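Local coordinates for protein peptidoglycan N-acetylglucosamine deacetylase (Bacillus cereus, PDB 5N1P) that catalyses the zinc-dependent removal of acetyl groups from N-acetylglucosamine residues of peptidoglycan, releasing acetate, at residues A[17-20]-A[21-25]; A[32-36]-A[37-41]; A[83-86]-A[87-91]; A[171-174]-A[175-179]. All blocks are in the same frame, centred on the assembly; numbering follows the deposited sequence. Where two conformers were deposited one is given.

Interaction 1: A[17-20]-A[21-25]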
loop_
_atom_site.group_PDB
_atom_site.type_symbol
_atom_site.label_atom_id
_atom_site.label_comp_id
_atom_site.label_asym_id
_atom_site.label_seq_id
_atom_site.Cartn_x
_atom_site.Cartn_y
_atom_site.Cartn_z
ATOM N N ALA A 17 -0.637 -11.956 -8.741
ATOM C CA ALA A 17 0.145 -12.253 -9.931
ATOM C C ALA A 17 -0.453 -11.537 -11.150
ATOM O O ALA A 17 0.268 -10.952 -11.958
ATOM C CB ALA A 17 0.222 -13.768 -10.162
ATOM N N GLU A 18 -1.777 -11.561 -11.267
ATOM C CA GLU A 18 -2.444 -10.857 -12.355
ATOM C C GLU A 18 -2.196 -9.349 -12.295
ATOM O O GLU A 18 -1.948 -8.707 -13.320
ATOM C CB GLU A 18 -3.946 -11.130 -12.331
ATOM C CG GLU A 18 -4.700 -10.386 -13.420
ATOM C CD GLU A 18 -6.149 -10.799 -13.499
ATOM O OE1 GLU A 18 -6.558 -11.654 -12.685
ATOM O OE2 GLU A 18 -6.871 -10.271 -14.376
ATOM N N LEU A 19 -2.265 -8.786 -11.094
ATOM C CA LEU A 19 -1.965 -7.373 -10.924
ATOM C C LEU A 19 -0.541 -7.048 -11.377
ATOM O O LEU A 19 -0.316 -6.071 -12.087
ATOM C CB LEU A 19 -2.161 -6.959 -9.465
ATOM C CG LEU A 19 -1.743 -5.528 -9.123
ATOM C CD1 LEU A 19 -2.503 -4.494 -9.969
ATOM C CD2 LEU A 19 -1.974 -5.273 -7.636
ATOM N N LEU A 20 0.416 -7.869 -10.964
ATOM C CA LEU A 20 1.805 -7.657 -11.348
ATOM C C LEU A 20 1.984 -7.685 -12.857
ATOM O O LEU A 20 2.753 -6.897 -13.409
ATOM C CB LEU A 20 2.702 -8.703 -10.689
ATOM C CG LEU A 20 2.883 -8.465 -9.192
ATOM C CD1 LEU A 20 3.558 -9.659 -8.553
ATOM C CD2 LEU A 20 3.706 -7.199 -8.962
ATOM N N ASN A 21 1.265 -8.578 -13.526
ATOM C CA ASN A 21 1.341 -8.660 -14.979
ATOM C C ASN A 21 0.754 -7.408 -15.619
ATOM O O ASN A 21 1.296 -6.881 -16.587
ATOM C CB ASN A 21 0.632 -9.915 -15.480
ATOM C CG ASN A 21 1.336 -11.190 -15.043
ATOM O OD1 ASN A 21 2.538 -11.185 -14.772
ATOM N ND2 ASN A 21 0.590 -12.287 -14.968
ATOM N N THR A 22 -0.337 -6.909 -15.047
ATOM C CA THR A 22 -0.970 -5.697 -15.549
ATOM C C THR A 22 -0.040 -4.492 -15.393
ATOM O O THR A 22 0.115 -3.693 -16.318
ATOM C CB THR A 22 -2.312 -5.442 -14.827
ATOM O OG1 THR A 22 -3.215 -6.514 -15.137
ATOM C CG2 THR A 22 -2.929 -4.116 -15.266
ATOM N N LEU A 23 0.595 -4.376 -14.228
ATOM C CA LEU A 23 1.527 -3.283 -13.980
ATOM C C LEU A 23 2.705 -3.329 -14.962
ATOM O O LEU A 23 3.103 -2.302 -15.519
ATOM C CB LEU A 23 2.028 -3.332 -12.533
ATOM C CG LEU A 23 0.937 -3.021 -11.495
ATOM C CD1 LEU A 23 1.414 -3.351 -10.086
ATOM C CD2 LEU A 23 0.514 -1.557 -11.610
ATOM N N LYS A 24 3.236 -4.527 -15.191
ATOM C CA LYS A 24 4.363 -4.704 -16.107
ATOM C C LYS A 24 3.995 -4.338 -17.543
ATOM O O LYS A 24 4.787 -3.711 -18.249
ATOM C CB LYS A 24 4.875 -6.145 -16.055
ATOM C CG LYS A 24 6.107 -6.387 -16.922
ATOM C CD LYS A 24 6.531 -7.843 -16.893
ATOM C CE LYS A 24 6.990 -8.262 -15.506
ATOM N NZ LYS A 24 7.550 -9.644 -15.509
ATOM N N GLN A 25 2.793 -4.721 -17.966
ATOM C CA GLN A 25 2.308 -4.434 -19.320
ATOM C C GLN A 25 2.126 -2.936 -19.577
ATOM O O GLN A 25 2.105 -2.497 -20.731
ATOM C CB GLN A 25 0.995 -5.179 -19.569
ATOM C CG GLN A 25 1.184 -6.679 -19.789
ATOM C CD GLN A 25 -0.091 -7.478 -19.584
ATOM O OE1 GLN A 25 -1.170 -6.912 -19.420
ATOM N NE2 GLN A 25 0.031 -8.801 -19.596
#

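Interaction 2: A[32-36]-A[37-41]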
loop_
_atom_site.group_PDB
_atom_site.type_symbol
_atom_site.label_atom_id
_atom_site.label_comp_id
_atom_site.label_asym_id
_atom_site.label_seq_id
_atom_site.Cartn_x
_atom_site.Cartn_y
_atom_site.Cartn_z
ATOM N N PHE A 32 3.411 -2.112 -2.302
ATOM C CA PHE A 32 2.600 -3.162 -1.699
ATOM C C PHE A 32 2.829 -3.196 -0.205
ATOM O O PHE A 32 3.973 -3.183 0.226
ATOM C CB PHE A 32 2.963 -4.538 -2.289
ATOM C CG PHE A 32 2.564 -4.695 -3.725
ATOM C CD1 PHE A 32 3.390 -4.254 -4.743
ATOM C CD2 PHE A 32 1.333 -5.233 -4.051
ATOM C CE1 PHE A 32 3.007 -4.369 -6.065
ATOM C CE2 PHE A 32 0.942 -5.369 -5.372
ATOM C CZ PHE A 32 1.782 -4.933 -6.385
ATOM N N PHE A 33 1.758 -3.281 0.579
ATOM C CA PHE A 33 1.863 -3.344 2.034
ATOM C C PHE A 33 1.280 -4.667 2.495
ATOM O O PHE A 33 0.082 -4.919 2.350
ATOM C CB PHE A 33 1.140 -2.145 2.682
ATOM C CG PHE A 33 1.807 -0.826 2.404
ATOM C CD1 PHE A 33 3.022 -0.508 3.008
ATOM C CD2 PHE A 33 1.206 0.103 1.563
ATOM C CE1 PHE A 33 3.627 0.715 2.784
ATOM C CE2 PHE A 33 1.821 1.339 1.320
ATOM C CZ PHE A 33 3.026 1.640 1.925
ATOM N N LEU A 34 2.159 -5.530 2.997
ATOM C CA LEU A 34 1.847 -6.940 3.161
ATOM C C LEU A 34 1.542 -7.322 4.599
ATOM O O LEU A 34 2.151 -6.798 5.533
ATOM C CB LEU A 34 3.025 -7.780 2.666
ATOM C CG LEU A 34 3.546 -7.469 1.255
ATOM C CD1 LEU A 34 4.601 -8.523 0.900
ATOM C CD2 LEU A 34 2.393 -7.466 0.270
ATOM N N ILE A 35 0.630 -8.278 4.756
ATOM C CA ILE A 35 0.288 -8.837 6.064
ATOM C C ILE A 35 1.121 -10.086 6.300
ATOM O O ILE A 35 1.259 -10.912 5.411
ATOM C CB ILE A 35 -1.198 -9.170 6.146
ATOM C CG1 ILE A 35 -2.013 -7.874 6.074
ATOM C CG2 ILE A 35 -1.492 -9.953 7.420
ATOM C CD1 ILE A 35 -3.517 -8.081 6.093
ATOM N N GLY A 36 1.692 -10.212 7.497
ATOM C CA GLY A 36 2.651 -11.275 7.774
ATOM C C GLY A 36 2.208 -12.688 7.428
ATOM O O GLY A 36 2.978 -13.438 6.850
ATOM N N ALA A 37 0.970 -13.053 7.770
ATOM C CA ALA A 37 0.488 -14.394 7.450
ATOM C C ALA A 37 0.516 -14.654 5.944
ATOM O O ALA A 37 0.812 -15.765 5.507
ATOM C CB ALA A 37 -0.921 -14.607 8.002
ATOM N N ASN A 38 0.246 -13.617 5.149
ATOM C CA ASN A 38 0.251 -13.785 3.699
ATOM C C ASN A 38 1.667 -13.794 3.117
ATOM O O ASN A 38 1.922 -14.405 2.080
ATOM C CB ASN A 38 -0.600 -12.694 3.043
ATOM C CG ASN A 38 -2.064 -12.813 3.402
ATOM O OD1 ASN A 38 -2.538 -13.890 3.777
ATOM N ND2 ASN A 38 -2.791 -11.713 3.298
ATOM N N VAL A 39 2.592 -13.118 3.790
ATOM C CA VAL A 39 3.998 -13.203 3.415
ATOM C C VAL A 39 4.456 -14.661 3.541
ATOM O O VAL A 39 5.168 -15.192 2.684
ATOM C CB VAL A 39 4.861 -12.292 4.304
ATOM C CG1 VAL A 39 6.339 -12.529 4.053
ATOM C CG2 VAL A 39 4.504 -10.821 4.050
ATOM N N LYS A 40 4.013 -15.311 4.604
ATOM C CA LYS A 40 4.398 -16.689 4.842
ATOM C C LYS A 40 3.757 -17.639 3.834
ATOM O O LYS A 40 4.383 -18.609 3.406
ATOM C CB LYS A 40 4.040 -17.087 6.276
ATOM C CG LYS A 40 4.957 -16.433 7.310
ATOM C CD LYS A 40 4.685 -16.921 8.725
ATOM C CE LYS A 40 3.505 -16.212 9.367
ATOM N NZ LYS A 40 3.586 -16.281 10.861
ATOM N N GLU A 41 2.521 -17.353 3.436
ATOM C CA GLU A 41 1.818 -18.247 2.520
ATOM C C GLU A 41 2.241 -18.045 1.069
ATOM O O GLU A 41 2.254 -18.994 0.282
ATOM C CB GLU A 41 0.306 -18.068 2.641
ATOM C CG GLU A 41 -0.457 -18.972 1.673
ATOM C CD GLU A 41 -1.959 -18.957 1.872
ATOM O OE1 GLU A 41 -2.452 -18.139 2.678
ATOM O OE2 GLU A 41 -2.644 -19.775 1.218
#

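Interaction 3: A[83-86]-A[87-91]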
loop_
_atom_site.group_PDB
_atom_site.type_symbol
_atom_site.label_atom_id
_atom_site.label_comp_id
_atom_site.label_asym_id
_atom_site.label_seq_id
_atom_site.Cartn_x
_atom_site.Cartn_y
_atom_site.Cartn_z
ATOM N N GLY A 83 10.905 -8.638 9.372
ATOM C CA GLY A 83 11.817 -9.780 9.380
ATOM C C GLY A 83 11.376 -10.874 8.418
ATOM O O GLY A 83 12.210 -11.494 7.758
ATOM N N LEU A 84 10.072 -11.120 8.338
ATOM C CA LEU A 84 9.537 -12.115 7.410
ATOM C C LEU A 84 9.832 -11.735 5.961
ATOM O O LEU A 84 10.223 -12.579 5.146
ATOM C CB LEU A 84 8.026 -12.264 7.598
ATOM C CG LEU A 84 7.597 -12.923 8.909
ATOM C CD1 LEU A 84 6.071 -12.884 9.044
ATOM C CD2 LEU A 84 8.110 -14.351 8.975
ATOM N N ILE A 85 9.634 -10.463 5.644
ATOM C CA ILE A 85 9.936 -9.984 4.303
ATOM C C ILE A 85 11.443 -10.088 4.020
ATOM O O ILE A 85 11.849 -10.560 2.944
ATOM C CB ILE A 85 9.422 -8.548 4.129
ATOM C CG1 ILE A 85 7.896 -8.560 4.150
ATOM C CG2 ILE A 85 9.913 -7.954 2.804
ATOM C CD1 ILE A 85 7.270 -7.184 4.320
ATOM N N ALA A 86 12.267 -9.674 4.982
ATOM C CA ALA A 86 13.719 -9.684 4.813
ATOM C C ALA A 86 14.247 -11.087 4.577
ATOM O O ALA A 86 15.244 -11.273 3.876
ATOM C CB ALA A 86 14.395 -9.060 6.021
ATOM N N ASN A 87 13.590 -12.086 5.157
ATOM C CA ASN A 87 13.991 -13.481 4.982
ATOM C C ASN A 87 13.909 -13.911 3.528
ATOM O O ASN A 87 14.627 -14.810 3.086
ATOM C CB ASN A 87 13.110 -14.407 5.827
ATOM C CG ASN A 87 13.413 -14.315 7.304
ATOM O OD1 ASN A 87 14.533 -14.001 7.700
ATOM N ND2 ASN A 87 12.411 -14.599 8.131
ATOM N N ILE A 88 12.996 -13.280 2.798
ATOM C CA ILE A 88 12.755 -13.619 1.406
ATOM C C ILE A 88 13.606 -12.764 0.473
ATOM O O ILE A 88 14.297 -13.300 -0.400
ATOM C CB ILE A 88 11.269 -13.432 1.035
ATOM C CG1 ILE A 88 10.386 -14.287 1.944
ATOM C CG2 ILE A 88 11.036 -13.765 -0.446
ATOM C CD1 ILE A 88 8.904 -13.962 1.824
ATOM N N ILE A 89 13.567 -11.447 0.659
ATOM C CA ILE A 89 14.228 -10.567 -0.311
ATOM C C ILE A 89 15.570 -9.973 0.131
ATOM O O ILE A 89 16.229 -9.274 -0.654
ATOM C CB ILE A 89 13.281 -9.419 -0.735
ATOM C CG1 ILE A 89 12.957 -8.493 0.437
ATOM C CG2 ILE A 89 12.010 -9.985 -1.333
ATOM C CD1 ILE A 89 12.137 -7.254 0.024
ATOM N N GLY A 90 16.004 -10.260 1.354
ATOM C CA GLY A 90 17.316 -9.816 1.812
ATOM C C GLY A 90 17.388 -8.328 2.136
ATOM O O GLY A 90 18.468 -7.773 2.324
ATOM N N LYS A 91 16.234 -7.680 2.167
ATOM C CA LYS A 91 16.151 -6.257 2.470
ATOM C C LYS A 91 15.137 -6.073 3.587
ATOM O O LYS A 91 14.111 -6.735 3.576
ATOM C CB LYS A 91 15.735 -5.467 1.221
ATOM C CG LYS A 91 15.450 -3.992 1.446
ATOM C CD LYS A 91 14.759 -3.369 0.235
ATOM C CE LYS A 91 14.260 -1.957 0.556
ATOM N NZ LYS A 91 13.386 -1.381 -0.506
HETATM O O HOH W 1 14.741 -11.715 8.784
#

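Interaction 4: A[171-174]-A[175-179]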
loop_
_atom_site.group_PDB
_atom_site.type_symbol
_atom_site.label_atom_id
_atom_site.label_comp_id
_atom_site.label_asym_id
_atom_site.label_seq_id
_atom_site.Cartn_x
_atom_site.Cartn_y
_atom_site.Cartn_z
ATOM N N ALA A 171 -9.081 -5.340 -11.208
ATOM C CA ALA A 171 -9.709 -5.073 -12.498
ATOM C C ALA A 171 -9.791 -3.577 -12.829
ATOM O O ALA A 171 -9.904 -3.191 -13.988
ATOM C CB ALA A 171 -11.097 -5.684 -12.531
ATOM N N ALA A 172 -9.728 -2.743 -11.798
ATOM C CA ALA A 172 -9.849 -1.308 -11.995
ATOM C C ALA A 172 -8.532 -0.692 -12.450
ATOM O O ALA A 172 -8.507 0.420 -12.970
ATOM C CB ALA A 172 -10.326 -0.633 -10.693
ATOM N N VAL A 173 -7.436 -1.413 -12.261
ATOM C CA VAL A 173 -6.129 -0.806 -12.453
ATOM C C VAL A 173 -5.847 -0.353 -13.908
ATOM O O VAL A 173 -5.341 0.752 -14.096
ATOM C CB VAL A 173 -5.033 -1.754 -11.925
ATOM C CG1 VAL A 173 -3.652 -1.267 -12.317
ATOM C CG2 VAL A 173 -5.135 -1.796 -10.415
ATOM N N PRO A 174 -6.213 -1.154 -14.936
ATOM C CA PRO A 174 -5.968 -0.623 -16.286
ATOM C C PRO A 174 -6.628 0.741 -16.552
ATOM O O PRO A 174 -5.970 1.620 -17.111
ATOM C CB PRO A 174 -6.569 -1.699 -17.202
ATOM C CG PRO A 174 -6.418 -2.947 -16.423
ATOM C CD PRO A 174 -6.678 -2.553 -14.985
ATOM N N ALA A 175 -7.879 0.925 -16.138
ATOM C CA ALA A 175 -8.570 2.199 -16.361
ATOM C C ALA A 175 -7.983 3.331 -15.515
ATOM O O ALA A 175 -8.008 4.496 -15.918
ATOM C CB ALA A 175 -10.051 2.055 -16.080
ATOM N N ILE A 176 -7.480 2.986 -14.332
ATOM C CA ILE A 176 -6.839 3.974 -13.481
ATOM C C ILE A 176 -5.534 4.435 -14.113
ATOM O O ILE A 176 -5.234 5.630 -14.142
ATOM C CB ILE A 176 -6.559 3.412 -12.071
ATOM C CG1 ILE A 176 -7.863 3.249 -11.291
ATOM C CG2 ILE A 176 -5.603 4.321 -11.307
ATOM C CD1 ILE A 176 -7.697 2.439 -10.020
ATOM N N LEU A 177 -4.754 3.480 -14.613
ATOM C CA LEU A 177 -3.480 3.796 -15.248
ATOM C C LEU A 177 -3.698 4.707 -16.457
ATOM O O LEU A 177 -3.061 5.753 -16.575
ATOM C CB LEU A 177 -2.751 2.515 -15.660
ATOM C CG LEU A 177 -2.254 1.649 -14.495
ATOM C CD1 LEU A 177 -1.696 0.318 -14.976
ATOM C CD2 LEU A 177 -1.205 2.388 -13.697
ATOM N N LYS A 178 -4.619 4.314 -17.333
ATOM C CA LYS A 178 -4.955 5.111 -18.511
ATOM C C LYS A 178 -5.434 6.510 -18.137
ATOM O O LYS A 178 -4.966 7.510 -18.682
ATOM C CB LYS A 178 -6.026 4.398 -19.335
ATOM C CG LYS A 178 -6.400 5.120 -20.620
ATOM C CD LYS A 178 -7.474 4.364 -21.377
ATOM C CE LYS A 178 -7.694 4.967 -22.760
ATOM N NZ LYS A 178 -8.790 4.276 -23.487
ATOM N N GLY A 179 -6.373 6.576 -17.201
ATOM C CA GLY A 179 -6.928 7.845 -16.774
ATOM C C GLY A 179 -5.911 8.795 -16.168
ATOM O O GLY A 179 -6.002 10.004 -16.356
HETATM O O HOH W 2 -10.102 -1.060 -15.676
#

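Interaction 1: A[17-20]-A[21-25]
Leu19 and Leu23, one turn apart on helix 16-25, make the apolar part of this contact. The two side chains run obliquely past each other, Leu19 CG lying 4.0 Å from Leu23 CD1. They are set differently: Leu19 swings CG away from its backbone N (chi1 174°), whereas Leu23 keeps CG beside N (chi1 -68°), which brings its branch back over the preceding turn, with CG 3.4 Å from Leu19 O.

The backbone supplies the polar part. Four successive i to i+4 hydrogen bonds carry the helix across the junction, from Asn21 N to Ala17 O, Thr22 N to Glu18 O, Leu23 N to Leu19 O and Lys24 N to Leu20 O. The Leu23 bond, 2.9 Å from N to Leu19 O, is the straightest, at 165° about the hydrogen. On the flank toward helix 43-51 the side-chain ND2 of Asn21 comes near Ala17 O at an angle too poor for a bond, while OD1 accepts from Arg48 NH2 of that helix.

Helix 16-25 is the connection in the beta-alpha-beta unit formed with strands 2-9 and 31-34. Leu19, Leu20 and Leu23 all rest on Phe32 of strand 31-34, while Leu19 and Thr22 also meet helix 167-182 through Val173 and Pro174.

Interaction 2: A[32-36]-A[37-41]
Leu34, the last residue of strand 31-34, meets Val39 of the following helix in the packed part of this contact. Val39 CG2 lies 3.7 Å from Leu34 CB and 3.9 Å from Leu34 CD1, and the side chains cross at about a right angle. Val39 turns CG1 away from its backbone N (chi1 172°), which leaves CG2 on the N side of the residue, 3.5 Å from Ile35 O and facing Leu34. Both residues are buried and share Val46 of helix 43-51 as a further neighbour.

The other side is looser. Ala37 and Lys40 are exposed; the Lys40 chain, bent at chi3, passes over the helix start with CG 3.6 Å from Gly36 O. Asn38 is partly exposed, and its ND2 has a weak hydrogen bond to Asp10 O.

Ile35 holds the N-cap position, and its carbonyl receives Val39 N at 3.0 Å in the carbonyl plane, plus a weak bond from Asn38 N. Gly36 O accepts Lys40 N at 3.1 Å. Because the cap residue is isoleucine, its side chain offers the helix start no polar group; instead it sets an apolar group about 4 Å from the side chains of the zinc ligands Asp10 and His63, touching His63. The bonds to its carbonyl are consistent with a settled backbone beside the metal site.

Interaction 3: A[83-86]-A[87-91]
Ile85 and Ile89 reach each other through different first torsions. Ile85 has CG2 turned away from its backbone N; Ile89 puts CG1 between its N and its carbonyl carbon (chi1 65°), a congested setting that lays CG1 along the preceding turn. The side chains consequently run side by side and point the same way, with Ile89 CD1 3.6 Å from Ile85 CG2.

In the backbone of the same turn helix 74-89 closes. Ile85 O accepts two donors: Ile89 N arrives almost straight, with 168° at the hydrogen, whereas Ile88 N sits above the carbonyl plane at 3.0 Å. Gly90 N then bonds to Ala86 O at 2.8 Å. Gly90 is the first residue to leave helical geometry, and its positive phi, 74°, turns the chain so that Lys91 O comes back over Ala86, 3.2 Å from Ala86 CA in a CA-H...O contact. Lys91 O is buried there without a conventional polar partner.

A water donates to Gly83 O at 2.7 Å; its further link to Asn87 OD1 is doubtful, since Asn87 was modelled in two conformers.

The turn ends the helix against three elements. Leu84, Ile85 and Ile88 gather around Val39 of helix 36-41, Ile88 and Ile89 touch helix 43-51, and Ile85 packs on Val56 and Met58 of strand 55-58.

Interaction 4: A[171-174]-A[175-179]
Val173 and Leu177 sit one turn apart on helix 167-182, their side chains slanting across each other. Val173 CG1 is the branch that touches, 3.7 Å from Leu177 CD1. It is directed away from the backbone N of Val173 (chi1 170°), while Leu177 keeps CG on the N side (chi1 -68°), a setting that turns the side chain back over Val173, with CG 3.2 Å from Val173 O.

Ile176 makes a similar backward reach toward Ala172, but more loosely: its CD1 stops 4.1 Å from Ala172 CB, and its CG1 lies 3.4 Å from Ala172 O. The backbone of these turns carries the bonds from Ile176 N to Ala172 O, Leu177 N to Val173 O and Lys178 N to Pro174 O. The Leu177 bond is short, 2.8 Å between N and Val173 O.

Pro174 has no N-H to give to the turn before, and the helix kinks there. Nearby a water enters the ladder, donating to Ala171 O at 2.7 Å and accepting from Ala175 N, in place of a direct bond between the two.

Ala172 and Ala175 meet helix 138-152. Val173, Ile176 and Leu177 face parallel strands 2-9 and 157-163, Met162 touching the first two, as expected for an outer helix of the distorted (beta/alpha) barrel of CE4 NodB homology domains.

Overall arrangement
Along the chain the four contacts come in series; none nests within or crosses another, and each spans about a turn of backbone, closing no long loop. Interaction 1 lies on helix 16-25, which leads into the strand of interaction 2, and the two meet where Phe32 CE2 lies 3.7 Å from Leu19 CD2. Interaction 2 in turn touches interaction 3 through Val39 CG1 and Ile88 CD1, 3.7 Å apart, joining helix 36-41 to the end of helix 74-89. Interaction 4, late in sequence, returns to interaction 1, with Val173 CG2 3.8 Å from Leu19 CD1, joining helix 167-182 to helix 16-25. The spatial order is therefore 4-1-2-3, with interactions 3 and 4 on opposite sides of the chain's centre, about 30 Å apart between centres.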